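Local atomic coordinates of probable thiol peroxidase (Chromobacterium violaceum, PDB entry 3KEB), a protein that probably reduces peroxides by thiol chemistry, as a redoxin-family peroxidase with a thioredoxin-like fold. Residues H103-P106 / N107-L110; L110-L114 / R115-F119; V125-E129 / Y130-G134. One frame throughout, in Å; residues are numbered along the deposited sequence. Where two conformers were deposited one is given.

The three contacts are local and follow one another along the chain. Interactions 1 and 2 share Leu110 and lie at the two ends of strand 109-112, their centres about 18 Å apart; interaction 1 is a mostly buried, apolar turn closed by one backbone bond, whereas interaction 2 is a polar bend in which an arginine grips a threonine. Interaction 3, a partly buried loop joining helix 119-122 to strand 139-143, relies chiefly on backbone carbonyls. It meets interaction 2 where Phe119 CE2 packs on Val125 CG2 at 4.0 Å, but comes no nearer interaction 1 than about 14 Å between nearest atoms. Interactions 2 and 3 also touch the second subunit; interaction 1 does not.

Interaction 1 (H103-P106 / N107-L110); sequences HGLP and NIAL
Leu105 and Ile108 are the ends of a type II beta turn with Pro106 and Asn107 at its corners. One hydrogen bond closes it: Ile108 N donates to Leu105 O over 3.2 Å with an N-H...O angle of 158°, the donor standing above the carbonyl plane. Asn107 keeps a positive phi of 61°, as the third position of such a turn requires.

The apolar contacts gather on the inner side of the turn. With Ile108 CG1 beside its own backbone N (chi1 -64°) and the chain extended beyond it, CD1 reaches back to Leu105 CB, 3.9 Å away. At the far end of the same leucine, Leu105 CD1 meets Leu110 CD1 at 4.0 Å, methyl to methyl, the two side chains crossing at about a right angle. Leu70 and Arg74 of helix 67-77 touch Leu105, while Val87 of strand 84-89 lies against both Ile108 and Leu110.

Two further backbone carbonyls are met by basic side chains: Asn107 O by Lys84 NZ and Ile108 O by Arg100 NH2. The chemistry is thus divided: one backbone bond closes the turn between helix 93-103 and strand 109-112, while three branched aliphatic side chains fill the buried side.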
ATOM      1  N   HIS A 103       8.272  14.219   6.446  1.00 18.20           N
ATOM      2  CA  HIS A 103       8.244  14.271   7.921  1.00 20.22           C
ATOM      3  C   HIS A 103       9.564  13.944   8.625  1.00 20.03           C
ATOM      4  O   HIS A 103       9.685  14.132   9.828  1.00 21.73           O
ATOM      5  CB  HIS A 103       7.160  13.349   8.441  1.00 20.74           C
ATOM      6  CG  HIS A 103       5.812  13.637   7.859  1.00 22.09           C
ATOM      7  ND1 HIS A 103       5.140  14.818   8.096  1.00 25.50           N
ATOM      8  CD2 HIS A 103       5.008  12.901   7.046  1.00 20.57           C
ATOM      9  CE1 HIS A 103       3.989  14.810   7.437  1.00 24.08           C
ATOM     10  NE2 HIS A 103       3.878  13.653   6.800  1.00 23.58           N
ATOM     11  N   GLY A 104      10.568  13.493   7.895  1.00 19.86           N
ATOM     12  CA  GLY A 104      11.875  13.175   8.486  1.00 19.89           C
ATOM     13  C   GLY A 104      12.057  11.789   9.086  1.00 19.02           C
ATOM     14  O   GLY A 104      12.788  10.961   8.542  1.00 20.38           O
ATOM     15  N   LEU A 105      11.423  11.533  10.214  1.00 18.56           N
ATOM     16  CA  LEU A 105      11.365  10.165  10.765  1.00 18.45           C
ATOM     17  C   LEU A 105      12.764   9.581  10.932  1.00 19.58           C
ATOM     18  O   LEU A 105      13.058   8.476  10.489  1.00 19.86           O
ATOM     19  CB  LEU A 105      10.457   9.272   9.871  1.00 16.85           C
ATOM     20  CG  LEU A 105       9.050   9.857   9.649  1.00 18.36           C
ATOM     21  CD1 LEU A 105       8.138   8.957   8.767  1.00 19.14           C
ATOM     22  CD2 LEU A 105       8.288  10.164  10.998  1.00 18.83           C
ATOM     23  N   PRO A 106      13.657  10.332  11.603  1.00 21.74           N
ATOM     24  CA  PRO A 106      15.044   9.909  11.627  1.00 21.26           C
ATOM     25  C   PRO A 106      15.267   8.513  12.237  1.00 20.29           C
ATOM     26  O   PRO A 106      14.746   8.207  13.311  1.00 18.21           O
ATOM     27  CB  PRO A 106      15.745  11.019  12.452  1.00 22.60           C
ATOM     28  CG  PRO A 106      14.644  11.691  13.253  1.00 23.21           C
ATOM     29  CD  PRO A 106      13.393  11.538  12.420  1.00 22.02           C
ATOM     30  N   ASN A 107      16.044   7.671  11.556  1.00 20.07           N
ATOM     31  CA  ASN A 107      16.340   6.322  12.039  1.00 21.87           C
ATOM     32  C   ASN A 107      15.187   5.371  12.222  1.00 20.12           C
ATOM     33  O   ASN A 107      15.327   4.346  12.917  1.00 21.00           O
ATOM     34  CB  ASN A 107      17.054   6.389  13.398  1.00 24.45           C
ATOM     35  CG  ASN A 107      18.520   6.632  13.246  1.00 30.52           C
ATOM     36  OD1 ASN A 107      19.139   6.017  12.383  1.00 40.54           O
ATOM     37  ND2 ASN A 107      19.071   7.569  14.020  1.00 36.60           N
ATOM     38  N   ILE A 108      14.033   5.700  11.666  1.00 18.20           N
ATOM     39  CA  ILE A 108      12.876   4.823  11.780  1.00 17.04           C
ATOM     40  C   ILE A 108      12.876   4.046  10.503  1.00 17.08           C
ATOM     41  O   ILE A 108      12.997   4.617   9.404  1.00 17.25           O
ATOM     42  CB  ILE A 108      11.580   5.619  11.917  1.00 17.35           C
ATOM     43  CG1 ILE A 108      11.611   6.414  13.221  1.00 21.15           C
ATOM     44  CG2 ILE A 108      10.355   4.713  11.853  1.00 16.26           C
ATOM     45  CD1 ILE A 108      10.492   7.470  13.351  1.00 24.13           C
ATOM     46  N   ALA A 109      12.769   2.725  10.622  1.00 15.29           N
ATOM     47  CA  ALA A 109      12.562   1.881   9.475  1.00 15.50           C
ATOM     48  C   ALA A 109      11.089   1.952   9.133  1.00 14.84           C
ATOM     49  O   ALA A 109      10.251   1.927  10.029  1.00 14.90           O
ATOM     50  CB  ALA A 109      12.968   0.465   9.778  1.00 14.08           C
ATOM     51  N   LEU A 110      10.797   2.002   7.824  1.00 14.23           N
ATOM     52  CA  LEU A 110       9.441   2.009   7.277  1.00 13.49           C
ATOM     53  C   LEU A 110       9.300   0.850   6.307  1.00 14.88           C
ATOM     54  O   LEU A 110       9.972   0.814   5.237  1.00 14.45           O
ATOM     55  CB  LEU A 110       9.242   3.357   6.562  1.00 14.83           C
ATOM     56  CG  LEU A 110       9.338   4.612   7.423  1.00 13.92           C
ATOM     57  CD1 LEU A 110       9.324   5.852   6.564  1.00 17.29           C
ATOM     58  CD2 LEU A 110       8.156   4.680   8.429  1.00 16.76           C
TER

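Interaction 2 (L110-L114 / R115-F119)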
ATOM      1  N   LEU A 110      10.797   2.002   7.824  1.00 14.23           N
ATOM      2  CA  LEU A 110       9.441   2.009   7.277  1.00 13.49           C
ATOM      3  C   LEU A 110       9.300   0.850   6.307  1.00 14.88           C
ATOM      4  O   LEU A 110       9.972   0.814   5.237  1.00 14.45           O
ATOM      5  CB  LEU A 110       9.242   3.357   6.562  1.00 14.83           C
ATOM      6  CG  LEU A 110       9.338   4.612   7.423  1.00 13.92           C
ATOM      7  CD1 LEU A 110       9.324   5.852   6.564  1.00 17.29           C
ATOM      8  CD2 LEU A 110       8.156   4.680   8.429  1.00 16.76           C
ATOM      9  N   LEU A 111       8.480  -0.123   6.686  1.00 12.59           N
ATOM     10  CA  LEU A 111       8.342  -1.367   5.944  1.00 14.01           C
ATOM     11  C   LEU A 111       6.915  -1.544   5.498  1.00 13.58           C
ATOM     12  O   LEU A 111       5.987  -1.302   6.264  1.00 13.96           O
ATOM     13  CB  LEU A 111       8.731  -2.559   6.817  1.00 12.49           C
ATOM     14  CG  LEU A 111      10.082  -2.428   7.548  1.00 15.29           C
ATOM     15  CD1 LEU A 111      10.390  -3.787   8.236  1.00 14.53           C
ATOM     16  CD2 LEU A 111      11.243  -2.009   6.620  1.00 14.63           C
ATOM     17  N   SER A 112       6.780  -2.041   4.275  1.00 13.32           N
ATOM     18  CA  SER A 112       5.530  -2.273   3.616  1.00 13.35           C
ATOM     19  C   SER A 112       5.274  -3.770   3.528  1.00 14.49           C
ATOM     20  O   SER A 112       6.211  -4.583   3.309  1.00 13.59           O
ATOM     21  CB  SER A 112       5.596  -1.726   2.206  1.00 12.63           C
ATOM     22  OG  SER A 112       4.507  -2.179   1.446  1.00 12.63           O
ATOM     23  N   THR A 113       4.014  -4.130   3.676  1.00 13.27           N
ATOM     24  CA  THR A 113       3.614  -5.517   3.553  1.00 15.23           C
ATOM     25  C   THR A 113       3.280  -5.910   2.127  1.00 17.75           C
ATOM     26  O   THR A 113       2.764  -7.033   1.883  1.00 19.43           O
ATOM     27  CB  THR A 113       2.418  -5.830   4.420  1.00 13.73           C
ATOM     28  OG1 THR A 113       1.306  -5.035   4.026  1.00 12.66           O
ATOM     29  CG2 THR A 113       2.728  -5.530   5.918  1.00 11.75           C
ATOM     30  N   LEU A 114       3.565  -5.053   1.152  1.00 20.03           N
ATOM     31  CA  LEU A 114       3.149  -5.457  -0.211  1.00 22.63           C
ATOM     32  C   LEU A 114       3.861  -6.737  -0.710  1.00 24.44           C
ATOM     33  O   LEU A 114       3.258  -7.488  -1.404  1.00 26.99           O
ATOM     34  CB  LEU A 114       3.203  -4.303  -1.229  1.00 23.03           C
ATOM     35  CG  LEU A 114       4.411  -4.234  -2.091  1.00 19.86           C
ATOM     36  CD1 LEU A 114       4.377  -3.129  -3.158  1.00 12.94           C
ATOM     37  CD2 LEU A 114       5.542  -4.039  -1.104  1.00 20.43           C
ATOM     38  N   ARG A 115       5.107  -7.006  -0.335  1.00 27.73           N
ATOM     39  CA  ARG A 115       5.808  -8.163  -0.927  0.60 29.37           C
ATOM     40  C   ARG A 115       5.184  -9.464  -0.413  1.00 29.76           C
ATOM     41  O   ARG A 115       5.241 -10.503  -1.090  1.00 31.08           O
ATOM     42  CB  ARG A 115       7.336  -8.067  -0.716  0.60 30.29           C
ATOM     43  CG  ARG A 115       8.137  -9.354  -0.857  0.60 32.69           C
ATOM     44  CD  ARG A 115       8.072  -9.906  -2.244  0.60 34.75           C
ATOM     45  NE  ARG A 115       8.108 -11.360  -2.198  0.60 37.17           N
ATOM     46  CZ  ARG A 115       9.212 -12.092  -2.182  0.60 38.50           C
ATOM     47  NH1 ARG A 115      10.411 -11.525  -2.242  0.60 38.57           N
ATOM     48  NH2 ARG A 115       9.108 -13.413  -2.124  0.60 40.30           N
ATOM     49  N   GLY A 116       4.534  -9.420   0.736  0.60 30.05           N
ATOM     50  CA  GLY A 116       3.769 -10.569   1.185  0.60 30.67           C
ATOM     51  C   GLY A 116       2.817 -10.190   2.296  0.60 30.75           C
ATOM     52  O   GLY A 116       3.227 -10.003   3.436  0.60 30.36           O
ATOM     53  N   ARG A 117       1.534 -10.103   1.954  1.00 31.47           N
ATOM     54  CA  ARG A 117       0.548  -9.654   2.921  1.00 31.57           C
ATOM     55  C   ARG A 117       0.297 -10.694   4.047  1.00 31.20           C
ATOM     56  O   ARG A 117      -0.299 -10.346   5.049  1.00 31.72           O
ATOM     57  CB  ARG A 117      -0.747  -9.288   2.209  1.00 32.74           C
ATOM     58  CG  ARG A 117      -0.594  -8.210   1.073  1.00 33.87           C
ATOM     59  CD  ARG A 117      -0.350  -6.750   1.591  1.00 36.74           C
ATOM     60  NE  ARG A 117      -0.686  -5.768   0.544  1.00 38.21           N
ATOM     61  CZ  ARG A 117      -0.202  -4.524   0.424  1.00 37.12           C
ATOM     62  NH1 ARG A 117      -0.639  -3.751  -0.566  1.00 30.75           N
ATOM     63  NH2 ARG A 117       0.690  -4.038   1.298  1.00 38.87           N
ATOM     64  N   ASP A 118       0.742 -11.956   3.877  1.00 29.34           N
ATOM     65  CA  ASP A 118       0.660 -12.989   4.935  1.00 27.10           C
ATOM     66  C   ASP A 118       1.434 -12.663   6.271  1.00 23.67           C
ATOM     67  O   ASP A 118       1.259 -13.328   7.326  1.00 21.55           O
ATOM     68  CB  ASP A 118       1.185 -14.280   4.385  1.00 29.32           C
ATOM     69  CG  ASP A 118       2.665 -14.322   4.422  1.00 33.80           C
ATOM     70  OD1 ASP A 118       3.309 -13.414   3.831  1.00 41.56           O
ATOM     71  OD2 ASP A 118       3.182 -15.248   5.086  1.00 44.78           O
ATOM     72  N   PHE A 119       2.256 -11.631   6.236  1.00 19.19           N
ATOM     73  CA  PHE A 119       2.738 -11.005   7.449  1.00 17.44           C
ATOM     74  C   PHE A 119       1.555 -10.762   8.410  1.00 16.75           C
ATOM     75  O   PHE A 119       1.642 -11.046   9.601  1.00 16.91           O
ATOM     76  CB  PHE A 119       3.329  -9.631   7.123  1.00 17.37           C
ATOM     77  CG  PHE A 119       3.602  -8.810   8.330  1.00 16.97           C
ATOM     78  CD1 PHE A 119       4.770  -9.001   9.062  1.00 20.04           C
ATOM     79  CD2 PHE A 119       2.694  -7.881   8.771  1.00 17.03           C
ATOM     80  CE1 PHE A 119       5.002  -8.281  10.187  1.00 18.74           C
ATOM     81  CE2 PHE A 119       2.917  -7.187   9.889  1.00 17.52           C
ATOM     82  CZ  PHE A 119       4.097  -7.378  10.612  1.00 20.80           C
TER
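Arg117 reaches back to Thr113, where its NH2 donates to OG1 over 3.0 Å at an N-H...O angle of 154°, with the hydroxyl tilted only slightly from the guanidinium plane; NH2 also donates weakly to Val90 O. This is the tight part of the contact. A bend at chi2 (-73°) folds the arginine chain over the turn: Arg117 CD lies 3.1 Å from Thr113 O, and one guanidinium face lies over Leu114 CA, offset toward the rim, with CZ 3.5 Å from that atom. The threonine's other branch, CG2, meets Phe119 CD2 at 3.7 Å, its side chain crossing that of the phenylalanine at about a right angle. Ser112 OG accepts from Leu114 N at 3.0 Å, an ST turn, and is also bonded to Asp91 O.

The loose side begins with the weak bond from Gly116 N to Thr113 O (3.2 Å). Here the Arg115 side chain leaves the bend for the second subunit, only CB approaching Leu114, and the loop opens to solvent at Asp118.

The bend carries the chain from the end of strand 109-112 to the start of helix 119-122. Strand 84-89 lies against Thr113 and Phe119 through Ile88, while Val34 of strand 32-35 and Pro93 of helix 93-103 pack on Leu114. Phe119 stacks on Tyr123. Ser133 of the second subunit packs on Leu114 and Arg115, and Val90 of that subunit on Arg117.

Interaction 3 (V125-E129 / Y130-G134); sequences VLITE and YPLSG
Ile127 holds CG2 anti to its backbone N and CG1 beside it (chi1 -60°), which brings both branches to Leu132; Ser133, with OG anti to N (chi1 -176°) in the conformer given, turns its hydroxyl toward Thr128 O. The isoleucine and leucine side chains lie alongside each other and point the same way: Ile127 CG2 is 3.7 Å from Leu132 CB, and Ile127 CD1 is 4.0 Å from the same atom.

Three backbone carbonyls in succession face the returning chain. Ile127 O accepts from Gly134 N at 2.9 Å with an N-H...O angle of 153°. Ser133 OG donates weakly to Thr128 O over 3.2 Å, its stronger partner being NE of Arg115 of the second subunit. Glu129 to Leu132 form a type VIa turn with cis Pro131, spanned by a weak bond from Leu132 N to Glu129 O at 3.1 Å. Pro131 CB lies over one face of the Tyr130 ring, toward its rim. Gly134 has a positive phi, well suited to glycine.

The loop runs between helix 119-122 and strand 139-143 and is backed by the hairpin of strands 7-10 and 13-16: Val8 touches Ile127, and Tyr10 and Leu15 touch Leu132. On the subunit boundary, His39 of the second subunit meets the Tyr130 ring, and Lys38 of that subunit packs on Tyr130, Pro131 and Leu132.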
ATOM      1  N   VAL A 125      -2.444  -9.372  13.162  1.00 13.78           N
ATOM      2  CA  VAL A 125      -2.886  -7.988  12.935  1.00 12.79           C
ATOM      3  C   VAL A 125      -3.735  -7.879  11.682  1.00 13.17           C
ATOM      4  O   VAL A 125      -3.932  -6.773  11.162  1.00 15.39           O
ATOM      5  CB  VAL A 125      -1.690  -6.996  12.945  1.00 14.31           C
ATOM      6  CG1 VAL A 125      -1.006  -6.875  14.358  1.00 14.65           C
ATOM      7  CG2 VAL A 125      -0.610  -7.290  11.861  1.00 11.00           C
ATOM      8  N   LEU A 126      -4.239  -9.010  11.208  1.00 13.84           N
ATOM      9  CA  LEU A 126      -5.063  -9.041   9.999  1.00 13.96           C
ATOM     10  C   LEU A 126      -6.496  -8.539  10.249  1.00 13.39           C
ATOM     11  O   LEU A 126      -7.194  -9.097  11.064  1.00 14.44           O
ATOM     12  CB  LEU A 126      -5.128 -10.467   9.425  1.00 14.11           C
ATOM     13  CG  LEU A 126      -6.012 -10.711   8.157  1.00 16.63           C
ATOM     14  CD1 LEU A 126      -5.501  -9.822   7.012  1.00 18.87           C
ATOM     15  CD2 LEU A 126      -6.087 -12.189   7.765  1.00 19.08           C
ATOM     16  N   ILE A 127      -6.917  -7.559   9.474  1.00 15.00           N
ATOM     17  CA  ILE A 127      -8.323  -7.086   9.406  1.00 14.20           C
ATOM     18  C   ILE A 127      -8.855  -7.475   8.011  1.00 15.54           C
ATOM     19  O   ILE A 127      -8.202  -7.207   6.989  1.00 14.78           O
ATOM     20  CB  ILE A 127      -8.420  -5.544   9.645  1.00 14.54           C
ATOM     21  CG1 ILE A 127      -7.877  -5.143  11.041  1.00 12.93           C
ATOM     22  CG2 ILE A 127      -9.882  -5.047   9.543  1.00 13.12           C
ATOM     23  CD1 ILE A 127      -7.627  -3.687  11.241  1.00 14.06           C
ATOM     24  N   THR A 128      -9.994  -8.164   7.959  1.00 17.62           N
ATOM     25  CA  THR A 128     -10.616  -8.457   6.665  1.00 19.59           C
ATOM     26  C   THR A 128     -11.967  -7.757   6.416  1.00 20.36           C
ATOM     27  O   THR A 128     -12.524  -7.944   5.326  1.00 20.98           O
ATOM     28  CB  THR A 128     -10.864  -9.962   6.493  1.00 19.77           C
ATOM     29  OG1 THR A 128     -11.710 -10.390   7.569  1.00 21.96           O
ATOM     30  CG2 THR A 128      -9.541 -10.767   6.499  1.00 19.51           C
ATOM     31  N   GLU A 129     -12.531  -7.039   7.399  1.00 19.51           N
ATOM     32  CA  GLU A 129     -13.847  -6.394   7.198  1.00 18.77           C
ATOM     33  C   GLU A 129     -13.787  -4.927   6.885  1.00 17.52           C
ATOM     34  O   GLU A 129     -12.956  -4.224   7.407  1.00 15.71           O
ATOM     35  CB  GLU A 129     -14.720  -6.535   8.443  1.00 19.52           C
ATOM     36  CG  GLU A 129     -14.971  -7.936   8.816  1.00 25.17           C
ATOM     37  CD  GLU A 129     -16.109  -8.092   9.804  1.00 32.13           C
ATOM     38  OE1 GLU A 129     -16.839  -7.108  10.073  1.00 35.56           O
ATOM     39  OE2 GLU A 129     -16.268  -9.234  10.298  1.00 38.73           O
ATOM     40  N   TYR A 130     -14.739  -4.472   6.066  1.00 17.72           N
ATOM     41  CA  TYR A 130     -14.974  -3.055   5.779  1.00 18.27           C
ATOM     42  C   TYR A 130     -15.079  -2.309   7.094  1.00 17.09           C
ATOM     43  O   TYR A 130     -15.767  -2.817   8.013  1.00 17.79           O
ATOM     44  CB  TYR A 130     -16.338  -2.883   5.001  1.00 18.45           C
ATOM     45  CG  TYR A 130     -16.807  -1.447   4.933  1.00 21.02           C
ATOM     46  CD1 TYR A 130     -16.246  -0.557   4.025  1.00 21.81           C
ATOM     47  CD2 TYR A 130     -17.805  -0.960   5.790  1.00 22.09           C
ATOM     48  CE1 TYR A 130     -16.630   0.775   3.987  1.00 24.85           C
ATOM     49  CE2 TYR A 130     -18.229   0.381   5.723  1.00 24.08           C
ATOM     50  CZ  TYR A 130     -17.632   1.245   4.819  1.00 23.86           C
ATOM     51  OH  TYR A 130     -17.993   2.578   4.728  1.00 26.92           O
ATOM     52  N   PRO A 131     -14.495  -1.119   7.183  1.00 15.75           N
ATOM     53  CA  PRO A 131     -13.734  -0.407   6.155  1.00 15.38           C
ATOM     54  C   PRO A 131     -12.205  -0.573   6.224  1.00 14.77           C
ATOM     55  O   PRO A 131     -11.488   0.116   5.523  1.00 13.88           O
ATOM     56  CB  PRO A 131     -14.054   1.054   6.452  1.00 15.57           C
ATOM     57  CG  PRO A 131     -14.472   1.079   7.851  1.00 17.18           C
ATOM     58  CD  PRO A 131     -14.661  -0.275   8.364  1.00 16.54           C
ATOM     59  N   LEU A 132     -11.712  -1.399   7.128  1.00 14.92           N
ATOM     60  CA  LEU A 132     -10.261  -1.553   7.300  1.00 14.63           C
ATOM     61  C   LEU A 132      -9.716  -2.854   6.688  1.00 13.53           C
ATOM     62  O   LEU A 132      -8.576  -3.236   6.955  1.00 11.82           O
ATOM     63  CB  LEU A 132      -9.866  -1.416   8.770  1.00 13.91           C
ATOM     64  CG  LEU A 132     -10.036   0.002   9.352  1.00 15.88           C
ATOM     65  CD1 LEU A 132      -9.565   0.033  10.792  1.00 12.74           C
ATOM     66  CD2 LEU A 132      -9.329   1.116   8.484  1.00 11.26           C
ATOM     67  N   SER A 133     -10.501  -3.485   5.836  1.00 14.81           N
ATOM     68  CA  SER A 133     -10.075  -4.663   5.115  0.60 14.07           C
ATOM     69  C   SER A 133      -8.706  -4.488   4.447  1.00 15.12           C
ATOM     70  O   SER A 133      -8.454  -3.490   3.712  1.00 14.75           O
ATOM     71  CB  SER A 133     -11.095  -4.979   4.048  0.60 15.83           C
ATOM     72  OG  SER A 133     -10.743  -6.163   3.399  0.60 14.34           O
ATOM     73  N   GLY A 134      -7.820  -5.432   4.722  1.00 14.50           N
ATOM     74  CA  GLY A 134      -6.433  -5.397   4.228  1.00 15.10           C
ATOM     75  C   GLY A 134      -5.429  -4.634   5.063  1.00 15.20           C
ATOM     76  O   GLY A 134      -4.181  -4.768   4.806  1.00 15.03           O
TER